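Local coordinates for protein probable glucarate dehydratase (Mycobacterium smegmatis str. MC2 155, PDB 3VDG) that probably dehydrates glucarate or a closely related sugar acid, as an enolase-superfamily enzyme with a metal site in its barrel domain, at residues Ala234-Pro237 with Asp238-Leu241; Cys294-Ala297 with Phe298-Pro302; Gln416-Cys420 with Gly421-Arg425. All coordinates share one frame; numbering follows the deposited sequence.

Contact 1. Residues Ala234-Pro237 with Asp238-Leu241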
loop_
_atom_site.group_PDB
_atom_site.type_symbol
_atom_site.label_atom_id
_atom_site.label_comp_id
_atom_site.label_asym_id
_atom_site.label_seq_id
_atom_site.Cartn_x
_atom_site.Cartn_y
_atom_site.Cartn_z
ATOM N N ALA A 234 37.822 -6.175 -9.366
ATOM C CA ALA A 234 38.859 -6.349 -10.398
ATOM C C ALA A 234 38.408 -7.334 -11.463
ATOM O O ALA A 234 38.618 -7.116 -12.654
ATOM C CB ALA A 234 40.182 -6.801 -9.778
ATOM N N ALA A 235 37.788 -8.430 -11.046
ATOM C CA ALA A 235 37.357 -9.448 -12.015
ATOM C C ALA A 235 36.081 -9.079 -12.795
ATOM O O ALA A 235 35.888 -9.551 -13.917
ATOM C CB ALA A 235 37.185 -10.793 -11.330
ATOM N N PHE A 236 35.232 -8.239 -12.194
ATOM C CA PHE A 236 33.903 -7.882 -12.724
ATOM C C PHE A 236 33.699 -6.374 -12.609
ATOM O O PHE A 236 32.964 -5.908 -11.738
ATOM C CB PHE A 236 32.806 -8.630 -11.935
ATOM C CG PHE A 236 32.939 -10.122 -11.987
ATOM C CD1 PHE A 236 32.449 -10.838 -13.063
ATOM C CD2 PHE A 236 33.575 -10.812 -10.968
ATOM C CE1 PHE A 236 32.580 -12.225 -13.121
ATOM C CE2 PHE A 236 33.701 -12.188 -11.014
ATOM C CZ PHE A 236 33.208 -12.905 -12.094
ATOM N N PRO A 237 34.378 -5.597 -13.477
ATOM C CA PRO A 237 34.446 -4.137 -13.355
ATOM C C PRO A 237 33.090 -3.442 -13.413
ATOM O O PRO A 237 32.931 -2.357 -12.862
ATOM C CB PRO A 237 35.282 -3.712 -14.575
ATOM C CG PRO A 237 36.061 -4.928 -14.940
ATOM C CD PRO A 237 35.182 -6.099 -14.607
ATOM N N ASP A 238 32.119 -4.061 -14.069
ATOM C CA ASP A 238 30.842 -3.386 -14.280
ATOM C C ASP A 238 29.727 -3.896 -13.350
ATOM O O ASP A 238 28.622 -3.376 -13.369
ATOM C CB ASP A 238 30.419 -3.517 -15.745
ATOM C CG ASP A 238 31.367 -2.797 -16.688
ATOM O OD1 ASP A 238 31.769 -1.656 -16.368
ATOM O OD2 ASP A 238 31.712 -3.369 -17.744
ATOM N N HIS A 239 30.022 -4.911 -12.543
ATOM C CA HIS A 239 29.016 -5.477 -11.645
ATOM C C HIS A 239 28.833 -4.682 -10.381
ATOM O O HIS A 239 29.791 -4.436 -9.653
ATOM C CB HIS A 239 29.381 -6.903 -11.288
ATOM C CG HIS A 239 29.114 -7.895 -12.396
ATOM N ND1 HIS A 239 29.681 -7.794 -13.616
ATOM C CD2 HIS A 239 28.314 -9.033 -12.428
ATOM C CE1 HIS A 239 29.262 -8.811 -14.392
ATOM N NE2 HIS A 239 28.428 -9.571 -13.666
ATOM N N PRO A 240 27.590 -4.268 -10.089
ATOM C CA PRO A 240 27.365 -3.706 -8.763
ATOM C C PRO A 240 27.670 -4.757 -7.682
ATOM O O PRO A 240 27.427 -5.954 -7.895
ATOM C CB PRO A 240 25.867 -3.348 -8.780
ATOM C CG PRO A 240 25.552 -3.139 -10.235
ATOM C CD PRO A 240 26.384 -4.182 -10.941
ATOM N N LEU A 241 28.208 -4.294 -6.550
ATOM C CA LEU A 241 28.664 -5.176 -5.461
ATOM C C LEU A 241 28.010 -4.779 -4.152
ATOM O O LEU A 241 27.792 -3.598 -3.878
ATOM C CB LEU A 241 30.196 -5.079 -5.275
ATOM C CG LEU A 241 31.079 -5.440 -6.476
ATOM C CD1 LEU A 241 32.541 -5.251 -6.107
ATOM C CD2 LEU A 241 30.839 -6.869 -6.943
#
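Phe236 and His239 meet edge to face across a type I beta turn, and the pair shows how a short alpha-to-beta connection in the enolase-type barrel can be closed by side chains as well as by backbone. The turn lies at the protein surface, where helix 222-235 ends and strand 241-244 is about to begin. Phe236 is the first residue to abandon helical backbone angles, and its carbonyl oxygen closes the turn by accepting a hydrogen bond from the N of His239, 3.2 Å long with an N-H...O angle of 158°. Pro237 and Asp238 occupy the two central positions and form the exposed outer bend.

Both aromatic side chains leave the backbone with CG opposite their own carbonyl carbon (chi1 -59° in Phe236), which brings the two rings to the same flank of the turn. There they form a T-shaped pair, with centroids 5.2 Å apart and planes inclined at 62°. The phenyl edge is the part directed at the imidazole face: Phe236 CD1 sits above that face, displaced toward its rim, and comes to 4.0 Å from His239 CE1.

The phenyl ring also packs on Ala201, Arg202 and Ile205 of helix 194-208, while both aromatic side chains touch Ile213 of strand 213-216. His239 NE2 makes a weak hydrogen bond to the carbonyl oxygen of Phe210. Arg233, within the last turn of the helix, bonds through NH1 to the carbonyl oxygen of His239 and more weakly to that of Phe236, tying the first and last residues of the turn to the helix. The other ring nitrogen, His239 ND1, lies 3.6 Å from Phe236 CB.

Contact 2. Residues Cys294-Ala297 with Phe298-Pro302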
loop_
_atom_site.group_PDB
_atom_site.type_symbol
_atom_site.label_atom_id
_atom_site.label_comp_id
_atom_site.label_asym_id
_atom_site.label_seq_id
_atom_site.Cartn_x
_atom_site.Cartn_y
_atom_site.Cartn_z
ATOM N N CYS A 294 17.305 -4.762 11.064
ATOM C CA CYS A 294 16.732 -3.802 12.013
ATOM C C CYS A 294 15.420 -3.194 11.525
ATOM O O CYS A 294 14.767 -2.463 12.263
ATOM C CB CYS A 294 17.754 -2.726 12.431
ATOM S SG CYS A 294 18.384 -1.739 11.068
ATOM N N VAL A 295 15.034 -3.503 10.285
ATOM C CA VAL A 295 13.690 -3.183 9.784
ATOM C C VAL A 295 13.094 -4.433 9.099
ATOM O O VAL A 295 13.369 -4.695 7.918
ATOM C CB VAL A 295 13.706 -2.011 8.769
ATOM C CG1 VAL A 295 12.281 -1.680 8.323
ATOM C CG2 VAL A 295 14.332 -0.768 9.384
ATOM N N VAL A 296 12.292 -5.189 9.842
ATOM C CA VAL A 296 11.730 -6.451 9.360
ATOM C C VAL A 296 10.230 -6.532 9.643
ATOM O O VAL A 296 9.590 -7.576 9.413
ATOM C CB VAL A 296 12.455 -7.685 9.978
ATOM C CG1 VAL A 296 13.906 -7.754 9.508
ATOM C CG2 VAL A 296 12.381 -7.651 11.497
ATOM N N ALA A 297 9.662 -5.430 10.133
ATOM C CA ALA A 297 8.229 -5.367 10.469
ATOM C C ALA A 297 7.749 -3.925 10.341
ATOM O O ALA A 297 8.534 -2.991 10.536
ATOM C CB ALA A 297 7.978 -5.875 11.885
ATOM N N PHE A 298 6.471 -3.735 10.022
ATOM C CA PHE A 298 5.964 -2.374 9.841
ATOM C C PHE A 298 6.197 -1.489 11.069
ATOM O O PHE A 298 6.516 -0.313 10.927
ATOM C CB PHE A 298 4.478 -2.367 9.432
ATOM C CG PHE A 298 4.247 -2.887 8.027
ATOM C CD1 PHE A 298 4.447 -2.063 6.922
ATOM C CD2 PHE A 298 3.880 -4.205 7.820
ATOM C CE1 PHE A 298 4.266 -2.538 5.635
ATOM C CE2 PHE A 298 3.680 -4.685 6.532
ATOM C CZ PHE A 298 3.878 -3.855 5.439
ATOM N N ASP A 299 6.038 -2.027 12.273
ATOM C CA ASP A 299 6.180 -1.133 13.441
ATOM C C ASP A 299 7.607 -0.649 13.719
ATOM O O ASP A 299 7.831 0.186 14.595
ATOM C CB ASP A 299 5.503 -1.692 14.701
ATOM C CG ASP A 299 6.116 -2.983 15.180
ATOM O OD1 ASP A 299 5.410 -3.728 15.892
ATOM O OD2 ASP A 299 7.290 -3.256 14.851
ATOM N N GLN A 300 8.569 -1.147 12.958
ATOM C CA GLN A 300 9.942 -0.649 13.069
ATOM C C GLN A 300 10.226 0.499 12.120
ATOM O O GLN A 300 11.220 1.209 12.262
ATOM C CB GLN A 300 10.943 -1.784 12.830
ATOM C CG GLN A 300 10.926 -2.812 13.955
ATOM C CD GLN A 300 11.472 -4.152 13.507
ATOM O OE1 GLN A 300 11.891 -4.313 12.362
ATOM N NE2 GLN A 300 11.442 -5.124 14.395
ATOM N N LEU A 301 9.361 0.703 11.137
ATOM C CA LEU A 301 9.636 1.753 10.138
ATOM C C LEU A 301 9.721 3.181 10.725
ATOM O O LEU A 301 10.614 3.948 10.374
ATOM C CB LEU A 301 8.603 1.701 8.997
ATOM C CG LEU A 301 8.895 0.577 7.993
ATOM C CD1 LEU A 301 7.650 0.285 7.147
ATOM C CD2 LEU A 301 10.083 0.938 7.105
ATOM N N PRO A 302 8.780 3.550 11.605
ATOM C CA PRO A 302 8.837 4.941 12.079
ATOM C C PRO A 302 10.158 5.284 12.792
ATOM O O PRO A 302 10.706 6.367 12.576
ATOM C CB PRO A 302 7.652 5.035 13.041
ATOM C CG PRO A 302 6.700 3.972 12.583
ATOM C CD PRO A 302 7.545 2.857 12.023
#
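The carboxamide of Gln300 meets the backbone of Val296 through its oxygen: OE1 of Gln300 accepts a nearly straight hydrogen bond from Val296 N (2.7 Å, 172°), the donor lying almost along the C=O axis, and a weak one from Ala297 N. Val296 CG2 lies 3.5 Å from the same Gln300 OE1, and NE2 at the other end of the amide bonds weakly to Ser128 OG. With CG anti to the carbonyl carbon and the chain extended beyond it (chi2 158°), the Gln300 side chain carries OE1 to Val296 N. Phe298 points its ring the other way, into an edge-to-face pair with Trp320.

Backbone closure accompanies this grip, because Gln300 N donates to Ala297 O at 3.0 Å. On the apolar flank, Val295 CG1 meets Leu301 CD2 at 3.6 Å, the two side chains crossing at about a right angle.

This buried lead-in follows barrel strand 289-291 and the sodium ligand Asn292, with the Val296 side chain about 9 Å from the ion, and leads into helix 301-307. Cys294 packs on helix 275-284 and Phe298 on helix 323-336, while Phe298 and Leu301 also touch Thr335 of the second subunit.

Contact 3. Residues Gln416-Cys420 with Gly421-Arg425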
loop_
_atom_site.group_PDB
_atom_site.type_symbol
_atom_site.label_atom_id
_atom_site.label_comp_id
_atom_site.label_asym_id
_atom_site.label_seq_id
_atom_site.Cartn_x
_atom_site.Cartn_y
_atom_site.Cartn_z
ATOM N N GLN A 416 12.546 -36.980 2.084
ATOM C CA GLN A 416 13.852 -36.451 2.493
ATOM C C GLN A 416 13.792 -35.703 3.834
ATOM O O GLN A 416 14.620 -35.921 4.721
ATOM C CB GLN A 416 14.426 -35.598 1.363
ATOM C CG GLN A 416 15.885 -35.221 1.523
ATOM C CD GLN A 416 16.543 -34.923 0.194
ATOM O OE1 GLN A 416 17.328 -35.723 -0.307
ATOM N NE2 GLN A 416 16.226 -33.776 -0.388
ATOM N N TYR A 417 12.792 -34.849 4.013
ATOM C CA TYR A 417 12.581 -34.203 5.303
ATOM C C TYR A 417 12.379 -35.191 6.451
ATOM O O TYR A 417 12.957 -35.023 7.524
ATOM C CB TYR A 417 11.398 -33.238 5.222
ATOM C CG TYR A 417 10.840 -32.765 6.543
ATOM C CD1 TYR A 417 11.324 -31.610 7.158
ATOM C CD2 TYR A 417 9.803 -33.459 7.166
ATOM C CE1 TYR A 417 10.795 -31.173 8.360
ATOM C CE2 TYR A 417 9.277 -33.034 8.364
ATOM C CZ TYR A 417 9.770 -31.885 8.951
ATOM O OH TYR A 417 9.238 -31.458 10.138
ATOM N N LEU A 418 11.537 -36.202 6.247
ATOM C CA LEU A 418 11.286 -37.176 7.311
ATOM C C LEU A 418 12.603 -37.868 7.691
ATOM O O LEU A 418 12.922 -37.998 8.865
ATOM C CB LEU A 418 10.228 -38.208 6.883
ATOM C CG LEU A 418 8.801 -37.659 6.752
ATOM C CD1 LEU A 418 7.841 -38.704 6.191
ATOM C CD2 LEU A 418 8.305 -37.125 8.094
ATOM N N ARG A 419 13.382 -38.248 6.683
ATOM C CA ARG A 419 14.602 -39.031 6.900
ATOM C C ARG A 419 15.795 -38.228 7.406
ATOM O O ARG A 419 16.607 -38.757 8.150
ATOM C CB ARG A 419 15.001 -39.783 5.624
ATOM C CG ARG A 419 14.190 -41.052 5.367
ATOM C CD ARG A 419 14.748 -41.847 4.188
ATOM N NE ARG A 419 14.487 -41.203 2.899
ATOM C CZ ARG A 419 15.337 -40.391 2.269
ATOM N NH1 ARG A 419 16.523 -40.115 2.797
ATOM N NH2 ARG A 419 14.997 -39.852 1.102
ATOM N N CYS A 420 15.922 -36.966 6.999
ATOM C CA CYS A 420 17.120 -36.190 7.329
ATOM C C CYS A 420 17.178 -35.861 8.820
ATOM O O CYS A 420 18.224 -35.471 9.322
ATOM C CB CYS A 420 17.185 -34.885 6.525
ATOM S SG CYS A 420 16.122 -33.580 7.210
ATOM N N GLY A 421 16.045 -35.987 9.505
ATOM C CA GLY A 421 15.962 -35.739 10.941
ATOM C C GLY A 421 15.976 -34.291 11.405
ATOM O O GLY A 421 15.707 -34.019 12.574
ATOM N N ILE A 422 16.292 -33.352 10.514
ATOM C CA ILE A 422 16.321 -31.927 10.892
ATOM C C ILE A 422 14.902 -31.366 11.031
ATOM O O ILE A 422 14.071 -31.558 10.143
ATOM C CB ILE A 422 17.123 -31.092 9.873
ATOM C CG1 ILE A 422 18.577 -31.544 9.849
ATOM C CG2 ILE A 422 17.075 -29.611 10.230
ATOM C CD1 ILE A 422 19.322 -31.090 8.616
ATOM N N ARG A 423 14.627 -30.682 12.144
ATOM C CA ARG A 423 13.284 -30.171 12.431
ATOM C C ARG A 423 13.228 -28.641 12.591
ATOM O O ARG A 423 12.151 -28.053 12.594
ATOM C CB ARG A 423 12.697 -30.857 13.682
ATOM C CG ARG A 423 12.455 -32.353 13.511
ATOM C CD ARG A 423 11.566 -32.598 12.293
ATOM N NE ARG A 423 11.336 -34.007 11.980
ATOM C CZ ARG A 423 11.909 -34.648 10.969
ATOM N NH1 ARG A 423 12.752 -34.006 10.168
ATOM N NH2 ARG A 423 11.622 -35.927 10.741
ATOM N N ASP A 424 14.384 -28.010 12.762
ATOM C CA ASP A 424 14.477 -26.545 12.875
ATOM C C ASP A 424 15.744 -26.056 12.171
ATOM O O ASP A 424 16.770 -26.733 12.207
ATOM C CB ASP A 424 14.538 -26.118 14.346
ATOM C CG ASP A 424 13.263 -26.443 15.100
ATOM O OD1 ASP A 424 12.273 -25.681 14.985
ATOM O OD2 ASP A 424 13.254 -27.460 15.819
ATOM N N ARG A 425 15.688 -24.900 11.513
ATOM C CA ARG A 425 16.919 -24.317 11.014
ATOM C C ARG A 425 17.794 -23.917 12.212
ATOM O O ARG A 425 17.330 -23.245 13.123
ATOM C CB ARG A 425 16.660 -23.096 10.142
ATOM C CG ARG A 425 17.967 -22.525 9.635
ATOM C CD ARG A 425 17.807 -21.264 8.805
ATOM N NE ARG A 425 19.131 -20.698 8.526
ATOM C CZ ARG A 425 19.337 -19.573 7.856
ATOM N NH1 ARG A 425 18.304 -18.883 7.371
ATOM N NH2 ARG A 425 20.579 -19.150 7.673
HETATM O O HOH W 1 9.931 -29.200 11.351
#
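A cation-pi stack between Arg423 and Tyr417, joined to hydrogen bonds from the same guanidinium, folds the chain back over the end of helix 407-420. The site is near the surface, where this helix lies against strands 30-41 and 55-65 of the three-stranded antiparallel sheet. Gly421 has a positive phi, a backbone setting that favours glycine, and it turns the chain out of the helix.

The guanidinium lies flat on one face of the Tyr417 ring, with planes only 18° apart and centres 4.3 Å apart; NH1 stands over the middle of the ring. A bend at chi2 (-55°) curls the Arg423 side chain back toward the helix, and its CD passes 3.4 Å from Tyr417 OH on the way. Arg423 NH1 then donates to two carbonyl oxygens, Tyr417 O at 2.8 Å and Ile422 O of its own segment at the same length. Arg423 NH2 reaches Leu418 O at 3.1 Å, with that oxygen near the guanidinium plane. Three bonds and a ring face therefore fix the rotation of the group, and its positive charge probably suits the negative end of the helix dipole.

Two smaller links complete the turn. Ile422 N donates to Cys420 SG at 3.3 Å, and a water accepts from Tyr417 OH at 2.7 Å while donating to Arg423 O. Tyr417 is buried against Pro37 and Ala39 of strand 30-41, Leu57 of strand 55-65 and Leu82 of helix 79-92, so the stack rests on a ring packed on several sides. Asp424 and Arg425 continue the chain with hydrogen bonds to Thr79 and Asp78. In the enolase superfamily such a C-terminal helix beside the N-terminal antiparallel sheet belongs to the capping domain, and here its end is closed by an arginine-tyrosine cation-pi pair.

All three contacts are chain turns at helix ends, yet each uses different chemistry. Contacts 1 and 3 follow helices and lie at the surface; contact 2 precedes a helix, is buried, and is the one touched by the second subunit. Contacts 1 and 2 belong to the barrel, on connections of strands 241-244 and 289-291, whereas contact 3 closes the end of a helix that packs on the antiparallel sheet of the capping domain. Aromatic edge-to-face packing serves the first, a neutral amide gripping backbone N-H groups the second, and a charged guanidinium reaching backbone carbonyls the third. They do not touch: contacts 2 and 3 come nearest, with closest atoms about 12 Å apart.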